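Local coordinates for protein nitrophorin Cim l NP (Cimex lectularius, PDB 2IMQ) that carries nitric oxide on a heme in bed bug saliva and releases it into the victim during feeding, causing vasodilation, at residues P37-T51 with I80-H94. Sequence-based numbering, arbitrary orientation.
Sequences PDVIAVAVQGFGFQT and ITETMGLTVYCLEKH. With HEM (protoporphyrin IX containing Fe), chain B.
Val42 and Thr87, a hydrogen-bonded pair, sit midway along strands 39-46 and 84-91, antiparallel neighbours in a sheet of the DNase I-like beta-sandwich. In the tight, buried core, small Ala41 and Ala43 lie on one face against Val88 and Leu86 and leave room for strand 127-135 of the other sheet. On the heme face Gly85, lacking a side chain, accommodates Val44 CG2, 3.9 Å from Gly85 CA, while Val44 CG1 touches HEM CMB. Tyr89 reaches past Val42 to give its OH to propionate oxygen O2A at 2.6 Å, in the ring plane. Phe49, its CG anti to the carbonyl carbon (chi1 -62°), puts its edge on the porphyrin, CD2 lying 3.5 Å from HEM C2C. A water joins Val42 O to Thr87 OG1, which also bonds Asn78.

At the far end His94 NE2 meets Asp38 OD1 firmly at 2.6 Å from above the carboxylate plane; Ser8 N bonds Asp38 OD2 and Tyr125 OH bonds His94 ND1. The 49-51 turn is looser: beside exposed Gln50 and Thr51, Glu82 OE2 takes a nearly straight bond from Thr51 N (2.8 Å). Val44, Thr87 and Phe49 thus offer the porphyrin mainly apolar contact, while Tyr89, with Lys75, adds hydrogen bonds.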
loop_
_atom_site.group_PDB
_atom_site.type_symbol
_atom_site.label_atom_id
_atom_site.label_comp_id
_atom_site.label_asym_id
_atom_site.label_seq_id
_atom_site.Cartn_x
_atom_site.Cartn_y
_atom_site.Cartn_z
ATOM N N PRO A 37 -15.621 0.203 -6.673
ATOM C CA PRO A 37 -14.763 -0.957 -6.760
ATOM C C PRO A 37 -15.254 -2.070 -5.908
ATOM O O PRO A 37 -15.876 -1.861 -4.872
ATOM C CB PRO A 37 -13.439 -0.449 -6.228
ATOM C CG PRO A 37 -13.769 0.693 -5.382
ATOM C CD PRO A 37 -14.942 1.353 -6.077
ATOM N N ASP A 38 -14.951 -3.298 -6.297
ATOM C CA ASP A 38 -15.353 -4.460 -5.524
ATOM C C ASP A 38 -14.616 -4.656 -4.222
ATOM O O ASP A 38 -15.198 -5.072 -3.224
ATOM C CB ASP A 38 -15.246 -5.690 -6.410
ATOM C CG ASP A 38 -16.086 -5.565 -7.635
ATOM O OD1 ASP A 38 -17.348 -5.546 -7.488
ATOM O OD2 ASP A 38 -15.578 -5.376 -8.766
ATOM N N VAL A 39 -13.315 -4.330 -4.229
ATOM C CA VAL A 39 -12.454 -4.495 -3.068
ATOM C C VAL A 39 -11.677 -3.196 -2.859
ATOM O O VAL A 39 -11.237 -2.578 -3.834
ATOM C CB VAL A 39 -11.449 -5.662 -3.301
ATOM C CG1 VAL A 39 -10.507 -5.764 -2.139
ATOM C CG2 VAL A 39 -12.257 -6.915 -3.601
ATOM N N ILE A 40 -11.565 -2.800 -1.607
ATOM C CA ILE A 40 -10.714 -1.644 -1.252
ATOM C C ILE A 40 -9.789 -2.021 -0.124
ATOM O O ILE A 40 -10.210 -2.625 0.876
ATOM C CB ILE A 40 -11.599 -0.463 -0.759
ATOM C CG1 ILE A 40 -12.568 0.029 -1.834
ATOM C CG2 ILE A 40 -10.757 0.694 -0.335
ATOM C CD1 ILE A 40 -13.617 1.032 -1.307
ATOM N N ALA A 41 -8.502 -1.700 -0.274
ATOM C CA ALA A 41 -7.537 -1.945 0.775
ATOM C C ALA A 41 -6.847 -0.622 1.130
ATOM O O ALA A 41 -6.507 0.146 0.219
ATOM C CB ALA A 41 -6.532 -2.954 0.361
ATOM N N VAL A 42 -6.699 -0.389 2.415
ATOM C CA VAL A 42 -6.070 0.807 2.971
ATOM C C VAL A 42 -4.913 0.442 3.876
ATOM O O VAL A 42 -5.112 -0.274 4.849
ATOM C CB VAL A 42 -7.105 1.616 3.811
ATOM C CG1 VAL A 42 -6.475 2.900 4.349
ATOM C CG2 VAL A 42 -8.372 1.907 2.935
ATOM N N ALA A 43 -3.722 0.924 3.582
ATOM C CA ALA A 43 -2.553 0.609 4.384
ATOM C C ALA A 43 -1.954 1.938 4.850
ATOM O O ALA A 43 -1.779 2.896 4.079
ATOM C CB ALA A 43 -1.501 -0.172 3.602
ATOM N N VAL A 44 -1.591 1.973 6.101
ATOM C CA VAL A 44 -0.888 3.119 6.661
ATOM C C VAL A 44 0.343 2.675 7.421
ATOM O O VAL A 44 0.424 1.550 7.920
ATOM C CB VAL A 44 -1.742 3.976 7.584
ATOM C CG1 VAL A 44 -2.732 4.677 6.830
ATOM C CG2 VAL A 44 -2.378 3.174 8.670
ATOM N N GLN A 45 1.334 3.569 7.449
ATOM C CA GLN A 45 2.503 3.411 8.234
ATOM C C GLN A 45 2.630 4.641 9.060
ATOM O O GLN A 45 2.439 5.763 8.596
ATOM C CB GLN A 45 3.735 3.266 7.336
ATOM C CG GLN A 45 5.031 3.320 8.130
ATOM C CD GLN A 45 6.246 2.999 7.360
ATOM O OE1 GLN A 45 6.219 2.252 6.370
ATOM N NE2 GLN A 45 7.351 3.508 7.874
ATOM N N GLY A 46 3.041 4.434 10.309
ATOM C CA GLY A 46 3.181 5.546 11.203
ATOM C C GLY A 46 3.616 5.126 12.592
ATOM O O GLY A 46 4.404 4.186 12.781
ATOM N N PHE A 47 3.077 5.842 13.557
ATOM C CA PHE A 47 3.521 5.657 14.952
ATOM C C PHE A 47 2.374 5.706 15.921
ATOM O O PHE A 47 1.524 6.587 15.833
ATOM C CB PHE A 47 4.498 6.742 15.331
ATOM C CG PHE A 47 5.796 6.650 14.595
ATOM C CD1 PHE A 47 6.047 7.485 13.511
ATOM C CD2 PHE A 47 6.736 5.676 14.939
ATOM C CE1 PHE A 47 7.241 7.375 12.790
ATOM C CE2 PHE A 47 7.941 5.562 14.238
ATOM C CZ PHE A 47 8.192 6.410 13.156
ATOM N N GLY A 48 2.394 4.768 16.860
ATOM C CA GLY A 48 1.482 4.795 18.010
ATOM C C GLY A 48 0.065 4.326 17.729
ATOM O O GLY A 48 -0.847 4.599 18.509
ATOM N N PHE A 49 -0.170 3.601 16.640
ATOM C CA PHE A 49 -1.536 3.196 16.323
ATOM C C PHE A 49 -2.227 2.364 17.405
ATOM O O PHE A 49 -3.367 2.639 17.720
ATOM C CB PHE A 49 -1.590 2.380 15.034
ATOM C CG PHE A 49 -1.121 3.134 13.811
ATOM C CD1 PHE A 49 -0.270 2.534 12.918
ATOM C CD2 PHE A 49 -1.571 4.408 13.553
ATOM C CE1 PHE A 49 0.164 3.208 11.806
ATOM C CE2 PHE A 49 -1.176 5.077 12.374
ATOM C CZ PHE A 49 -0.296 4.461 11.532
ATOM N N GLN A 50 -1.539 1.330 17.887
ATOM C CA GLN A 50 -2.098 0.349 18.820
ATOM C C GLN A 50 -2.325 1.000 20.171
ATOM O O GLN A 50 -3.441 0.959 20.707
ATOM C CB GLN A 50 -1.137 -0.835 18.926
ATOM C CG GLN A 50 -1.650 -2.061 19.656
ATOM C CD GLN A 50 -0.894 -3.318 19.246
ATOM O OE1 GLN A 50 -1.423 -4.420 19.350
ATOM N NE2 GLN A 50 0.344 -3.155 18.777
ATOM N N THR A 51 -1.288 1.606 20.726
ATOM C CA THR A 51 -1.429 2.362 21.978
ATOM C C THR A 51 -2.582 3.348 21.838
ATOM O O THR A 51 -3.494 3.407 22.697
ATOM C CB THR A 51 -0.118 3.093 22.299
ATOM O OG1 THR A 51 0.875 2.139 22.708
ATOM C CG2 THR A 51 -0.259 4.009 23.524
ATOM N N ILE A 80 -4.035 -3.576 13.204
ATOM C CA ILE A 80 -3.047 -2.579 13.556
ATOM C C ILE A 80 -1.947 -3.113 14.456
ATOM O O ILE A 80 -2.157 -3.984 15.339
ATOM C CB ILE A 80 -3.680 -1.306 14.169
ATOM C CG1 ILE A 80 -4.380 -1.629 15.486
ATOM C CG2 ILE A 80 -4.608 -0.634 13.164
ATOM C CD1 ILE A 80 -4.963 -0.396 16.201
ATOM N N THR A 81 -0.769 -2.574 14.225
ATOM C CA THR A 81 0.383 -2.744 15.109
ATOM C C THR A 81 0.805 -1.366 15.584
ATOM O O THR A 81 0.100 -0.376 15.361
ATOM C CB THR A 81 1.537 -3.480 14.424
ATOM O OG1 THR A 81 2.081 -2.652 13.387
ATOM C CG2 THR A 81 1.087 -4.742 13.743
ATOM N N GLU A 82 1.941 -1.248 16.234
ATOM C CA GLU A 82 2.355 0.080 16.603
ATOM C C GLU A 82 2.665 0.988 15.395
ATOM O O GLU A 82 2.464 2.194 15.502
ATOM C CB GLU A 82 3.533 0.036 17.573
ATOM C CG GLU A 82 3.094 0.067 19.031
ATOM C CD GLU A 82 2.506 1.412 19.393
ATOM O OE1 GLU A 82 3.273 2.404 19.460
ATOM O OE2 GLU A 82 1.281 1.493 19.572
ATOM N N THR A 83 3.115 0.399 14.281
ATOM C CA THR A 83 3.602 1.178 13.165
ATOM C C THR A 83 2.868 0.945 11.881
ATOM O O THR A 83 3.156 1.641 10.910
ATOM C CB THR A 83 5.089 0.912 12.895
ATOM O OG1 THR A 83 5.255 -0.464 12.526
ATOM C CG2 THR A 83 5.924 1.195 14.140
ATOM N N MET A 84 1.964 -0.021 11.834
ATOM C CA MET A 84 1.272 -0.375 10.580
ATOM C C MET A 84 -0.236 -0.538 10.819
ATOM O O MET A 84 -0.669 -0.952 11.874
ATOM C CB MET A 84 1.753 -1.676 9.975
ATOM C CG MET A 84 3.222 -1.708 9.515
ATOM S SD MET A 84 3.709 -3.281 8.961
ATOM C CE MET A 84 4.028 -3.995 10.537
ATOM N N GLY A 85 -1.013 -0.275 9.788
ATOM C CA GLY A 85 -2.438 -0.543 9.780
ATOM C C GLY A 85 -2.806 -1.063 8.386
ATOM O O GLY A 85 -2.351 -0.521 7.361
ATOM N N LEU A 86 -3.630 -2.113 8.327
ATOM C CA LEU A 86 -4.132 -2.610 7.064
ATOM C C LEU A 86 -5.604 -2.946 7.240
ATOM O O LEU A 86 -5.970 -3.698 8.143
ATOM C CB LEU A 86 -3.423 -3.893 6.630
ATOM C CG LEU A 86 -3.840 -4.559 5.317
ATOM C CD1 LEU A 86 -3.624 -3.643 4.095
ATOM C CD2 LEU A 86 -3.126 -5.882 5.172
ATOM N N THR A 87 -6.421 -2.414 6.336
ATOM C CA THR A 87 -7.859 -2.677 6.335
ATOM C C THR A 87 -8.235 -3.136 4.942
ATOM O O THR A 87 -7.835 -2.513 3.958
ATOM C CB THR A 87 -8.628 -1.426 6.736
ATOM O OG1 THR A 87 -8.122 -0.925 7.977
ATOM C CG2 THR A 87 -10.104 -1.760 6.934
ATOM N N VAL A 88 -9.106 -4.165 4.858
ATOM C CA VAL A 88 -9.622 -4.634 3.600
ATOM C C VAL A 88 -11.152 -4.620 3.662
ATOM O O VAL A 88 -11.708 -5.163 4.616
ATOM C CB VAL A 88 -9.094 -6.049 3.252
ATOM C CG1 VAL A 88 -9.594 -6.453 1.924
ATOM C CG2 VAL A 88 -7.551 -6.041 3.245
ATOM N N TYR A 89 -11.763 -4.026 2.651
ATOM C CA TYR A 89 -13.210 -3.982 2.492
ATOM C C TYR A 89 -13.571 -4.687 1.202
ATOM O O TYR A 89 -12.842 -4.651 0.207
ATOM C CB TYR A 89 -13.689 -2.524 2.371
ATOM C CG TYR A 89 -13.381 -1.650 3.513
ATOM C CD1 TYR A 89 -12.247 -0.871 3.504
ATOM C CD2 TYR A 89 -14.205 -1.570 4.614
ATOM C CE1 TYR A 89 -11.956 -0.027 4.556
ATOM C CE2 TYR A 89 -13.923 -0.725 5.665
ATOM C CZ TYR A 89 -12.777 0.069 5.636
ATOM O OH TYR A 89 -12.453 0.872 6.694
ATOM N N CYS A 90 -14.764 -5.323 1.204
ATOM C CA CYS A 90 -15.255 -5.927 -0.005
ATOM C C CYS A 90 -16.746 -5.712 -0.078
ATOM O O CYS A 90 -17.398 -5.701 0.951
ATOM C CB CYS A 90 -14.938 -7.420 -0.012
ATOM S SG CYS A 90 -15.429 -8.387 -1.506
ATOM N N LEU A 91 -17.268 -5.522 -1.273
ATOM C CA LEU A 91 -18.744 -5.412 -1.404
ATOM C C LEU A 91 -19.380 -6.665 -0.844
ATOM O O LEU A 91 -18.982 -7.786 -1.179
ATOM C CB LEU A 91 -19.151 -5.164 -2.841
ATOM C CG LEU A 91 -18.867 -3.776 -3.438
ATOM C CD1 LEU A 91 -19.194 -3.759 -4.881
ATOM C CD2 LEU A 91 -19.546 -2.663 -2.698
ATOM N N GLU A 92 -20.348 -6.457 0.040
ATOM C CA GLU A 92 -21.036 -7.558 0.692
ATOM C C GLU A 92 -21.629 -8.565 -0.306
ATOM O O GLU A 92 -21.652 -9.749 -0.036
ATOM C CB GLU A 92 -22.134 -6.977 1.584
ATOM C CG GLU A 92 -23.115 -7.987 2.141
ATOM C CD GLU A 92 -22.458 -9.051 2.977
ATOM O OE1 GLU A 92 -21.437 -8.729 3.636
ATOM O OE2 GLU A 92 -22.967 -10.199 2.960
ATOM N N LYS A 93 -22.060 -8.103 -1.463
ATOM C CA LYS A 93 -22.666 -9.003 -2.456
ATOM C C LYS A 93 -21.736 -10.123 -2.972
ATOM O O LYS A 93 -22.193 -11.103 -3.509
ATOM C CB LYS A 93 -23.251 -8.200 -3.612
ATOM C CG LYS A 93 -22.226 -7.561 -4.484
ATOM C CD LYS A 93 -22.820 -7.088 -5.780
ATOM C CE LYS A 93 -21.871 -6.160 -6.492
ATOM N NZ LYS A 93 -22.562 -5.356 -7.522
ATOM N N HIS A 94 -20.421 -10.010 -2.776
ATOM C CA HIS A 94 -19.502 -11.027 -3.279
ATOM C C HIS A 94 -19.208 -12.129 -2.258
ATOM O O HIS A 94 -18.558 -13.127 -2.580
ATOM C CB HIS A 94 -18.197 -10.344 -3.671
ATOM C CG HIS A 94 -18.352 -9.339 -4.759
ATOM N ND1 HIS A 94 -19.066 -9.579 -5.914
ATOM C CD2 HIS A 94 -17.831 -8.100 -4.895
ATOM C CE1 HIS A 94 -18.983 -8.532 -6.710
ATOM N NE2 HIS A 94 -18.221 -7.627 -6.119
HETATM C CHA HEM B . -8.766 1.927 12.429
HETATM C CHB HEM B . -7.184 4.424 8.586
HETATM C CHC HEM B . -4.402 7.085 11.475
HETATM C CHD HEM B . -5.672 4.468 15.253
HETATM C C1A HEM B . -8.626 2.369 11.145
HETATM C C2A HEM B . -9.334 1.884 9.984
HETATM C C3A HEM B . -8.849 2.574 8.920
HETATM C C4A HEM B . -7.870 3.513 9.385
HETATM C CMA HEM B . -9.314 2.430 7.482
HETATM C CAA HEM B . -10.434 0.799 9.934
HETATM C CBA HEM B . -11.752 1.620 9.976
HETATM C CGA HEM B . -12.972 0.712 10.019
HETATM O O1A HEM B . -13.285 0.199 11.092
HETATM O O2A HEM B . -13.673 0.553 8.989
HETATM C C1B HEM B . -6.315 5.361 9.049
HETATM C C2B HEM B . -5.650 6.347 8.233
HETATM C C3B HEM B . -4.881 7.095 9.016
HETATM C C4B HEM B . -5.046 6.612 10.363
HETATM C CMB HEM B . -5.931 6.342 6.772
HETATM C CAB HEM B . -3.964 8.251 8.647
HETATM C CBB HEM B . -4.131 8.933 7.506
HETATM C C1C HEM B . -4.497 6.677 12.774
HETATM C C2C HEM B . -3.756 7.177 13.904
HETATM C C3C HEM B . -4.172 6.480 14.957
HETATM C C4C HEM B . -5.059 5.450 14.512
HETATM C CMC HEM B . -2.845 8.410 13.934
HETATM C CAC HEM B . -3.717 6.659 16.398
HETATM C CBC HEM B . -2.442 6.526 16.758
HETATM C C1D HEM B . -6.575 3.524 14.816
HETATM C C2D HEM B . -7.109 2.479 15.655
HETATM C C3D HEM B . -8.078 1.724 14.804
HETATM C C4D HEM B . -8.037 2.342 13.505
HETATM C CMD HEM B . -6.794 2.227 17.129
HETATM C CAD HEM B . -8.879 0.507 15.299
HETATM C CBD HEM B . -9.893 1.051 16.293
HETATM C CGD HEM B . -10.944 0.024 16.582
HETATM O O1D HEM B . -11.854 0.352 17.411
HETATM O O2D HEM B . -10.850 -1.089 15.988
HETATM N NA HEM B . -7.747 3.378 10.767
HETATM N NB HEM B . -5.907 5.531 10.343
HETATM N NC HEM B . -5.249 5.614 13.175
HETATM N ND HEM B . -7.133 3.389 13.550
HETATM FE FE HEM B . -6.613 4.573 11.995
HETATM O O HOH W 1 -5.968 0.686 7.473
#